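Local coordinates for uncharacterized protein (Sulfolobus solfataricus, PDB 4WYH) that serves as PriX, a noncatalytic subunit of the archaeal eukaryotic-type primase that is needed for efficient primer synthesis, at residues W34-L39 with S56-N61; D68-T73 with S93-V98; K109-E112 with M118-E121. All blocks are in the same frame, centred on the assembly; numbering follows the deposited sequence.

Contact 1: W34-L39 with S56-N61; sequences WIEKVL and SRYLVN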
loop_
_atom_site.group_PDB
_atom_site.type_symbol
_atom_site.label_atom_id
_atom_site.label_comp_id
_atom_site.label_asym_id
_atom_site.label_seq_id
_atom_site.Cartn_x
_atom_site.Cartn_y
_atom_site.Cartn_z
ATOM N N TRP A 34 -4.067 -10.612 -0.603
ATOM C CA TRP A 34 -2.608 -10.397 -0.471
ATOM C C TRP A 34 -2.258 -8.970 -0.008
ATOM O O TRP A 34 -1.305 -8.782 0.718
ATOM C CB TRP A 34 -1.875 -10.769 -1.777
ATOM C CG TRP A 34 -2.114 -9.851 -2.934
ATOM C CD1 TRP A 34 -3.117 -9.942 -3.856
ATOM C CD2 TRP A 34 -1.360 -8.669 -3.292
ATOM N NE1 TRP A 34 -3.013 -8.927 -4.779
ATOM C CE2 TRP A 34 -1.938 -8.141 -4.453
ATOM C CE3 TRP A 34 -0.257 -8.013 -2.741
ATOM C CZ2 TRP A 34 -1.478 -6.957 -5.055
ATOM C CZ3 TRP A 34 0.208 -6.853 -3.360
ATOM C CH2 TRP A 34 -0.408 -6.361 -4.519
ATOM N N ILE A 35 -3.051 -7.997 -0.411
ATOM C CA ILE A 35 -2.870 -6.622 0.038
ATOM C C ILE A 35 -3.047 -6.522 1.529
ATOM O O ILE A 35 -2.217 -5.915 2.209
ATOM C CB ILE A 35 -3.827 -5.678 -0.697
ATOM C CG1 ILE A 35 -3.573 -5.820 -2.213
ATOM C CG2 ILE A 35 -3.648 -4.241 -0.228
ATOM C CD1 ILE A 35 -4.189 -4.771 -3.089
ATOM N N GLU A 36 -4.092 -7.136 2.066
ATOM C CA GLU A 36 -4.330 -7.110 3.504
ATOM C C GLU A 36 -3.160 -7.713 4.266
ATOM O O GLU A 36 -2.708 -7.182 5.276
ATOM C CB GLU A 36 -5.623 -7.846 3.864
ATOM C CG GLU A 36 -6.898 -7.196 3.296
ATOM C CD GLU A 36 -7.340 -5.929 4.005
ATOM O OE1 GLU A 36 -6.584 -5.493 4.913
ATOM O OE2 GLU A 36 -8.425 -5.336 3.653
ATOM N N LYS A 37 -2.641 -8.811 3.753
ATOM C CA LYS A 37 -1.494 -9.452 4.357
ATOM C C LYS A 37 -0.254 -8.571 4.408
ATOM O O LYS A 37 0.435 -8.535 5.389
ATOM C CB LYS A 37 -1.162 -10.738 3.596
ATOM C CG LYS A 37 -0.570 -11.789 4.509
ATOM C CD LYS A 37 -1.413 -11.904 5.787
ATOM C CE LYS A 37 -1.028 -13.033 6.739
ATOM N NZ LYS A 37 -1.908 -12.842 7.949
ATOM N N VAL A 38 0.065 -7.927 3.299
ATOM C CA VAL A 38 1.180 -7.016 3.223
ATOM C C VAL A 38 0.943 -5.869 4.214
ATOM O O VAL A 38 1.872 -5.491 4.961
ATOM C CB VAL A 38 1.413 -6.466 1.793
ATOM C CG1 VAL A 38 2.547 -5.462 1.777
ATOM C CG2 VAL A 38 1.801 -7.609 0.842
ATOM N N LEU A 39 -0.277 -5.337 4.244
ATOM C CA LEU A 39 -0.554 -4.269 5.138
ATOM C C LEU A 39 -0.292 -4.664 6.583
ATOM O O LEU A 39 0.172 -3.853 7.370
ATOM C CB LEU A 39 -1.975 -3.753 5.022
ATOM C CG LEU A 39 -2.253 -2.767 3.919
ATOM C CD1 LEU A 39 -3.752 -2.721 3.730
ATOM C CD2 LEU A 39 -1.727 -1.363 4.120
ATOM N N SER A 56 -3.255 2.365 -0.998
ATOM C CA SER A 56 -4.212 3.471 -0.900
ATOM C C SER A 56 -5.416 3.240 -1.851
ATOM O O SER A 56 -6.539 3.392 -1.433
ATOM C CB SER A 56 -3.573 4.846 -1.230
ATOM O OG SER A 56 -3.103 4.885 -2.557
ATOM N N ARG A 57 -5.126 2.842 -3.091
ATOM C CA ARG A 57 -6.147 2.581 -4.099
ATOM C C ARG A 57 -7.037 1.403 -3.724
ATOM O O ARG A 57 -8.219 1.457 -3.903
ATOM C CB ARG A 57 -5.463 2.273 -5.396
ATOM C CG ARG A 57 -4.445 3.332 -5.838
ATOM C CD ARG A 57 -3.935 2.999 -7.207
ATOM N NE ARG A 57 -2.979 3.948 -7.672
ATOM C CZ ARG A 57 -2.503 3.970 -8.897
ATOM N NH1 ARG A 57 -2.910 3.063 -9.793
ATOM N NH2 ARG A 57 -1.583 4.875 -9.222
ATOM N N TYR A 58 -6.459 0.334 -3.192
ATOM C CA TYR A 58 -7.265 -0.763 -2.697
ATOM C C TYR A 58 -8.241 -0.340 -1.602
ATOM O O TYR A 58 -9.450 -0.597 -1.645
ATOM C CB TYR A 58 -6.345 -1.838 -2.190
ATOM C CG TYR A 58 -7.023 -2.932 -1.394
ATOM C CD1 TYR A 58 -7.904 -3.786 -1.997
ATOM C CD2 TYR A 58 -6.802 -3.061 0.013
ATOM C CE1 TYR A 58 -8.560 -4.789 -1.250
ATOM C CE2 TYR A 58 -7.456 -4.039 0.774
ATOM C CZ TYR A 58 -8.285 -4.910 0.126
ATOM O OH TYR A 58 -8.914 -5.908 0.753
ATOM N N LEU A 59 -7.705 0.297 -0.574
ATOM C CA LEU A 59 -8.490 0.708 0.552
ATOM C C LEU A 59 -9.647 1.626 0.140
ATOM O O LEU A 59 -10.798 1.417 0.498
ATOM C CB LEU A 59 -7.576 1.400 1.583
ATOM C CG LEU A 59 -6.573 0.506 2.315
ATOM C CD1 LEU A 59 -5.685 1.368 3.202
ATOM C CD2 LEU A 59 -7.375 -0.505 3.097
ATOM N N VAL A 60 -9.346 2.617 -0.644
ATOM C CA VAL A 60 -10.313 3.627 -1.008
ATOM C C VAL A 60 -11.308 3.157 -2.093
ATOM O O VAL A 60 -12.550 3.354 -1.977
ATOM C CB VAL A 60 -9.556 4.901 -1.438
ATOM C CG1 VAL A 60 -10.494 5.933 -2.033
ATOM C CG2 VAL A 60 -8.779 5.462 -0.231
ATOM N N ASN A 61 -10.790 2.533 -3.134
ATOM C CA ASN A 61 -11.587 2.324 -4.340
ATOM C C ASN A 61 -12.137 0.944 -4.487
ATOM O O ASN A 61 -13.153 0.752 -5.179
ATOM C CB ASN A 61 -10.780 2.738 -5.576
ATOM C CG ASN A 61 -10.579 4.237 -5.630
ATOM O OD1 ASN A 61 -11.373 5.040 -5.088
ATOM N ND2 ASN A 61 -9.456 4.627 -6.225
#

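Contact 2: D68-T73 with S93-V98; sequences DEALQT and SVINGV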
loop_
_atom_site.group_PDB
_atom_site.type_symbol
_atom_site.label_atom_id
_atom_site.label_comp_id
_atom_site.label_asym_id
_atom_site.label_seq_id
_atom_site.Cartn_x
_atom_site.Cartn_y
_atom_site.Cartn_z
ATOM N N ASP A 68 -10.379 8.673 7.050
ATOM C CA ASP A 68 -9.755 8.504 8.359
ATOM C C ASP A 68 -9.225 7.072 8.528
ATOM O O ASP A 68 -8.079 6.906 8.886
ATOM C CB ASP A 68 -10.718 8.870 9.463
ATOM C CG ASP A 68 -10.917 10.343 9.558
ATOM O OD1 ASP A 68 -9.998 11.097 9.165
ATOM O OD2 ASP A 68 -11.993 10.779 10.013
ATOM N N GLU A 69 -10.020 6.072 8.198
ATOM C CA GLU A 69 -9.551 4.721 8.289
ATOM C C GLU A 69 -8.368 4.442 7.362
ATOM O O GLU A 69 -7.477 3.719 7.721
ATOM C CB GLU A 69 -10.695 3.731 8.065
ATOM C CG GLU A 69 -10.229 2.286 8.087
ATOM C CD GLU A 69 -11.337 1.255 7.930
ATOM O OE1 GLU A 69 -12.543 1.595 7.876
ATOM O OE2 GLU A 69 -10.979 0.068 7.864
ATOM N N ALA A 70 -8.399 4.978 6.149
ATOM C CA ALA A 70 -7.320 4.743 5.192
ATOM C C ALA A 70 -6.067 5.308 5.772
ATOM O O ALA A 70 -5.038 4.680 5.747
ATOM C CB ALA A 70 -7.663 5.392 3.850
ATOM N N LEU A 71 -6.148 6.511 6.300
ATOM C CA LEU A 71 -4.997 7.164 6.843
ATOM C C LEU A 71 -4.355 6.359 7.956
ATOM O O LEU A 71 -3.153 6.194 7.988
ATOM C CB LEU A 71 -5.342 8.597 7.280
ATOM C CG LEU A 71 -4.209 9.321 8.018
ATOM C CD1 LEU A 71 -3.013 9.569 7.138
ATOM C CD2 LEU A 71 -4.685 10.621 8.658
ATOM N N GLN A 72 -5.156 5.835 8.865
ATOM C CA GLN A 72 -4.601 5.121 10.001
ATOM C C GLN A 72 -4.017 3.833 9.524
ATOM O O GLN A 72 -2.945 3.480 9.908
ATOM C CB GLN A 72 -5.699 4.878 11.059
ATOM C CG GLN A 72 -5.182 4.102 12.247
ATOM C CD GLN A 72 -3.988 4.750 12.927
ATOM O OE1 GLN A 72 -3.929 5.979 13.065
ATOM N NE2 GLN A 72 -3.028 3.930 13.373
ATOM N N THR A 73 -4.708 3.128 8.643
ATOM C CA THR A 73 -4.226 1.870 8.099
ATOM C C THR A 73 -2.869 1.989 7.369
ATOM O O THR A 73 -1.952 1.155 7.555
ATOM C CB THR A 73 -5.277 1.339 7.112
ATOM O OG1 THR A 73 -6.508 1.152 7.835
ATOM C CG2 THR A 73 -4.798 0.018 6.519
ATOM N N SER A 93 -2.991 13.520 1.064
ATOM C CA SER A 93 -2.981 13.838 -0.372
ATOM C C SER A 93 -3.104 12.604 -1.297
ATOM O O SER A 93 -3.849 12.610 -2.276
ATOM C CB SER A 93 -1.748 14.625 -0.730
ATOM O OG SER A 93 -1.700 14.833 -2.154
ATOM N N VAL A 94 -2.354 11.549 -1.025
ATOM C CA VAL A 94 -2.521 10.318 -1.787
ATOM C C VAL A 94 -3.949 9.791 -1.771
ATOM O O VAL A 94 -4.493 9.413 -2.809
ATOM C CB VAL A 94 -1.592 9.232 -1.232
ATOM C CG1 VAL A 94 -1.849 7.905 -1.935
ATOM C CG2 VAL A 94 -0.115 9.628 -1.358
ATOM N N ILE A 95 -4.507 9.648 -0.562
ATOM C CA ILE A 95 -5.848 9.121 -0.347
ATOM C C ILE A 95 -6.846 9.974 -1.129
ATOM O O ILE A 95 -7.661 9.422 -1.837
ATOM C CB ILE A 95 -6.245 9.114 1.150
ATOM C CG1 ILE A 95 -5.407 8.079 1.918
ATOM C CG2 ILE A 95 -7.752 8.889 1.333
ATOM C CD1 ILE A 95 -5.394 8.392 3.398
ATOM N N ASN A 96 -6.749 11.304 -1.008
ATOM C CA ASN A 96 -7.662 12.166 -1.765
ATOM C C ASN A 96 -7.479 11.995 -3.251
ATOM O O ASN A 96 -8.469 11.885 -3.959
ATOM C CB ASN A 96 -7.407 13.623 -1.415
ATOM C CG ASN A 96 -8.427 14.548 -2.067
ATOM O OD1 ASN A 96 -9.568 14.605 -1.618
ATOM N ND2 ASN A 96 -8.025 15.273 -3.095
ATOM N N GLY A 97 -6.215 11.992 -3.737
ATOM C CA GLY A 97 -5.942 11.866 -5.193
ATOM C C GLY A 97 -6.453 10.569 -5.814
ATOM O O GLY A 97 -7.011 10.564 -6.924
ATOM N N VAL A 98 -6.207 9.436 -5.140
ATOM C CA VAL A 98 -6.645 8.134 -5.666
ATOM C C VAL A 98 -8.130 8.025 -5.625
ATOM O O VAL A 98 -8.730 7.389 -6.518
ATOM C CB VAL A 98 -6.026 6.908 -4.972
ATOM C CG1 VAL A 98 -4.536 6.938 -5.063
ATOM C CG2 VAL A 98 -6.531 6.625 -3.547
#

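Contact 3: K109-E112 with M118-E121; sequences KRIE and MYNE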
loop_
_atom_site.group_PDB
_atom_site.type_symbol
_atom_site.label_atom_id
_atom_site.label_comp_id
_atom_site.label_asym_id
_atom_site.label_seq_id
_atom_site.Cartn_x
_atom_site.Cartn_y
_atom_site.Cartn_z
ATOM N N LYS A 109 0.919 -8.848 -11.360
ATOM C CA LYS A 109 1.556 -8.905 -12.697
ATOM C C LYS A 109 2.275 -7.592 -13.092
ATOM O O LYS A 109 3.407 -7.600 -13.542
ATOM C CB LYS A 109 0.504 -9.284 -13.772
ATOM C CG LYS A 109 1.093 -9.847 -15.055
ATOM C CD LYS A 109 1.995 -11.065 -14.810
ATOM C CE LYS A 109 2.856 -11.454 -16.021
ATOM N NZ LYS A 109 2.063 -11.528 -17.267
ATOM N N ARG A 110 1.600 -6.458 -12.963
ATOM C CA ARG A 110 2.200 -5.182 -13.281
ATOM C C ARG A 110 3.351 -4.889 -12.332
ATOM O O ARG A 110 4.373 -4.406 -12.737
ATOM C CB ARG A 110 1.166 -4.079 -13.222
ATOM C CG ARG A 110 1.707 -2.673 -13.346
ATOM C CD ARG A 110 0.620 -1.587 -13.406
ATOM N NE ARG A 110 -0.058 -1.604 -14.708
ATOM C CZ ARG A 110 -0.864 -0.654 -15.129
ATOM N NH1 ARG A 110 -1.159 0.323 -14.327
ATOM N NH2 ARG A 110 -1.401 -0.710 -16.340
ATOM N N ILE A 111 3.158 -5.126 -11.059
ATOM C CA ILE A 111 4.242 -4.939 -10.106
ATOM C C ILE A 111 5.478 -5.773 -10.516
ATOM O O ILE A 111 6.602 -5.241 -10.495
ATOM C CB ILE A 111 3.793 -5.252 -8.662
ATOM C CG1 ILE A 111 2.773 -4.209 -8.164
ATOM C CG2 ILE A 111 4.979 -5.319 -7.701
ATOM C CD1 ILE A 111 1.809 -4.783 -7.150
ATOM N N GLU A 112 5.296 -7.060 -10.871
ATOM C CA GLU A 112 6.395 -7.845 -11.417
ATOM C C GLU A 112 7.095 -7.162 -12.609
ATOM O O GLU A 112 8.310 -7.122 -12.701
ATOM C CB GLU A 112 5.910 -9.236 -11.834
ATOM C CG GLU A 112 7.014 -10.280 -11.859
ATOM C CD GLU A 112 7.904 -10.179 -13.098
ATOM O OE1 GLU A 112 7.388 -9.813 -14.205
ATOM O OE2 GLU A 112 9.144 -10.436 -12.970
ATOM N N MET A 118 9.799 -3.997 -5.346
ATOM C CA MET A 118 8.594 -4.083 -4.555
ATOM C C MET A 118 8.037 -5.505 -4.647
ATOM O O MET A 118 7.510 -6.078 -3.686
ATOM C CB MET A 118 7.563 -3.073 -5.071
ATOM C CG MET A 118 6.173 -3.203 -4.435
ATOM S SD MET A 118 5.043 -1.872 -4.891
ATOM C CE MET A 118 3.636 -2.793 -5.312
ATOM N N TYR A 119 8.101 -6.089 -5.830
ATOM C CA TYR A 119 7.522 -7.424 -6.034
ATOM C C TYR A 119 8.215 -8.385 -5.073
ATOM O O TYR A 119 7.572 -9.145 -4.409
ATOM C CB TYR A 119 7.731 -7.899 -7.443
ATOM C CG TYR A 119 7.011 -9.131 -7.797
ATOM C CD1 TYR A 119 5.664 -9.118 -8.028
ATOM C CD2 TYR A 119 7.717 -10.347 -7.940
ATOM C CE1 TYR A 119 4.990 -10.296 -8.361
ATOM C CE2 TYR A 119 7.059 -11.502 -8.316
ATOM C CZ TYR A 119 5.691 -11.456 -8.526
ATOM O OH TYR A 119 5.010 -12.600 -8.889
ATOM N N ASN A 120 9.532 -8.378 -5.053
ATOM C CA ASN A 120 10.235 -9.270 -4.120
ATOM C C ASN A 120 9.851 -8.999 -2.655
ATOM O O ASN A 120 9.666 -9.909 -1.937
ATOM C CB ASN A 120 11.731 -9.167 -4.313
ATOM C CG ASN A 120 12.196 -9.924 -5.539
ATOM O OD1 ASN A 120 11.424 -10.683 -6.130
ATOM N ND2 ASN A 120 13.417 -9.726 -5.949
ATOM N N GLU A 121 9.717 -7.744 -2.237
ATOM C CA GLU A 121 9.348 -7.473 -0.867
ATOM C C GLU A 121 7.939 -8.054 -0.505
ATOM O O GLU A 121 7.710 -8.578 0.594
ATOM C CB GLU A 121 9.484 -5.987 -0.574
ATOM C CG GLU A 121 10.924 -5.458 -0.656
ATOM C CD GLU A 121 11.063 -4.030 -0.142
ATOM O OE1 GLU A 121 10.042 -3.385 0.120
ATOM O OE2 GLU A 121 12.195 -3.592 0.003
#

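Contact 1: W34-L39 with S56-N61
In the all-helical PriX fold, helix 33-41 packs across the C-terminal half of helix 47-63, and Ile35, Glu36 and Leu39 of the first meet Tyr58 and Leu59 of the second. The axes of the two short segments come within 10.9 Å at a crossing angle of -118°, a spacing wide enough to take a tyrosine between the helices. Tyr58 fills that space. With its CG anti to the backbone N (chi1 169°), its ring reaches toward helix 33-41 and slides past Ile35. Ile35 CB lies over one ring face, displaced toward the rim, as a CH-pi contact 4.2 Å from the centroid. Ile35 CD1 rests on Tyr58 CB and CG, while Ile35 CG2 touches Tyr58 CD2 at 3.4 Å. Tyr32, just before helix 33-41, also meets the Tyr58 ring. One turn further along helix 33-41, Leu39 CD1 and Leu59 CD2 make a looser contact at 4.3 Å. Glu36 bends at chi2, which brings its carboxylate to the ring edge with the two planes 81° apart. Tyr58 OH donates a hydrogen bond of 3.0 Å to the anti side of Glu36 OE2, tilted out of the carboxylate plane.

Contact 2: D68-T73 with S93-V98
Ile95 CD1 is the atom on which this contact turns: it meets Ala70 CB at 3.8 Å and Leu71 CB at 3.9 Å, and comes closer still to the backbone, 3.5 Å from Leu71 N. The methyl therefore sits against the surface of helix 67-78 itself, where Ala70 offers no more than a CB. The small side chain is consistent with the close approach of the backbones, the CA atoms of Ala70 and Ile95 being 7.2 Å apart. Behind the tip, Ile95 CG1 also packs on Ala70 CB, at 4.0 Å. The torsions explain the reach: CG1 stands anti to the carbonyl carbon (chi1 -69°) and the chain then runs on extended through chi2, which carries CD1 forward to the other helix. The buried surface is small, 117 Å² summed over both segments, and the touching groups across it are apolar side chains and backbone.

One shell out, Glu67 and Leu74 extend the surface of helix 67-78 that receives Ile95, while the side chain of Leu71 turns to Leu91 and Lys92 on the earlier part of helix 88-101. On helix 67-78, Glu69 O accepts from both Thr73 N and Thr73 OG1, the latter at 2.7 Å, and the two donors arrive from opposite faces of the carbonyl plane. The Thr73 side chain also touches Leu59. Val94 and Val98 pack on Ser56, and Val98 on Arg57 as well, so helix 47-63 lies against both helix 67-78 and helix 88-101.

Contact 3: K109-E112 with M118-E121
Helices 108-114 and 116-128 follow each other through a tight turn at Asp115 in the all-helical PriX fold, and Tyr119 reaches back to pack on Ile111 and Glu112. Its CB meets Ile111 CG2 at 3.8 Å, and that methyl lies in the ring plane at the edge. CG lies near Glu112 CA, and CD1 approaches the backbone at Glu112 N (3.5 Å). CE1 rests on Glu112 CB, whereas CE2 and CZ lie beneath Glu112 CG. Because Glu112 CG is anti to its own backbone N (chi1 -156°), it stands over the ring centre in a CH-pi contact 3.8 Å from the centroid and 12° off the normal; the carboxylate beyond is nearly perpendicular to the ring. Replacing Tyr119 with an alanine would probably leave the aliphatic part of Glu112 without its aromatic support and open a gap between the helices. Met118 packs on Phe50 and Val54 of helix 47-63; its side chain is about 8 Å from that of Asp45, a manganese-binding residue whose metal is not bound here, and Glu121 accepts a hydrogen bond from Asp45 N. Met118 bends at chi3, bringing CE to 3.3 Å from Ile111 CD1, tighter than usual van der Waals contact.

Overall arrangement
From the N terminus, helix 33-41 leads through a short connection into helix 47-63, and contact 1 closes that loop. Contact 2 follows, joining helix 67-78 to helix 88-101, and contact 3 closes the short turn between the last two helices. The three loops run in series; none encloses or crosses another. Helix 47-63 joins the pieces: contacts 1 and 2 touch directly, Asn61 ND2 lying 2.9 Å from Val98 O as a probable hydrogen bond. Contact 3 reaches contact 1 through Trp34 CH2, 3.8 Å from Ile111 CD1. Contacts 2 and 3 lie on opposite sides of the chain's centre, their centres about 22 Å apart.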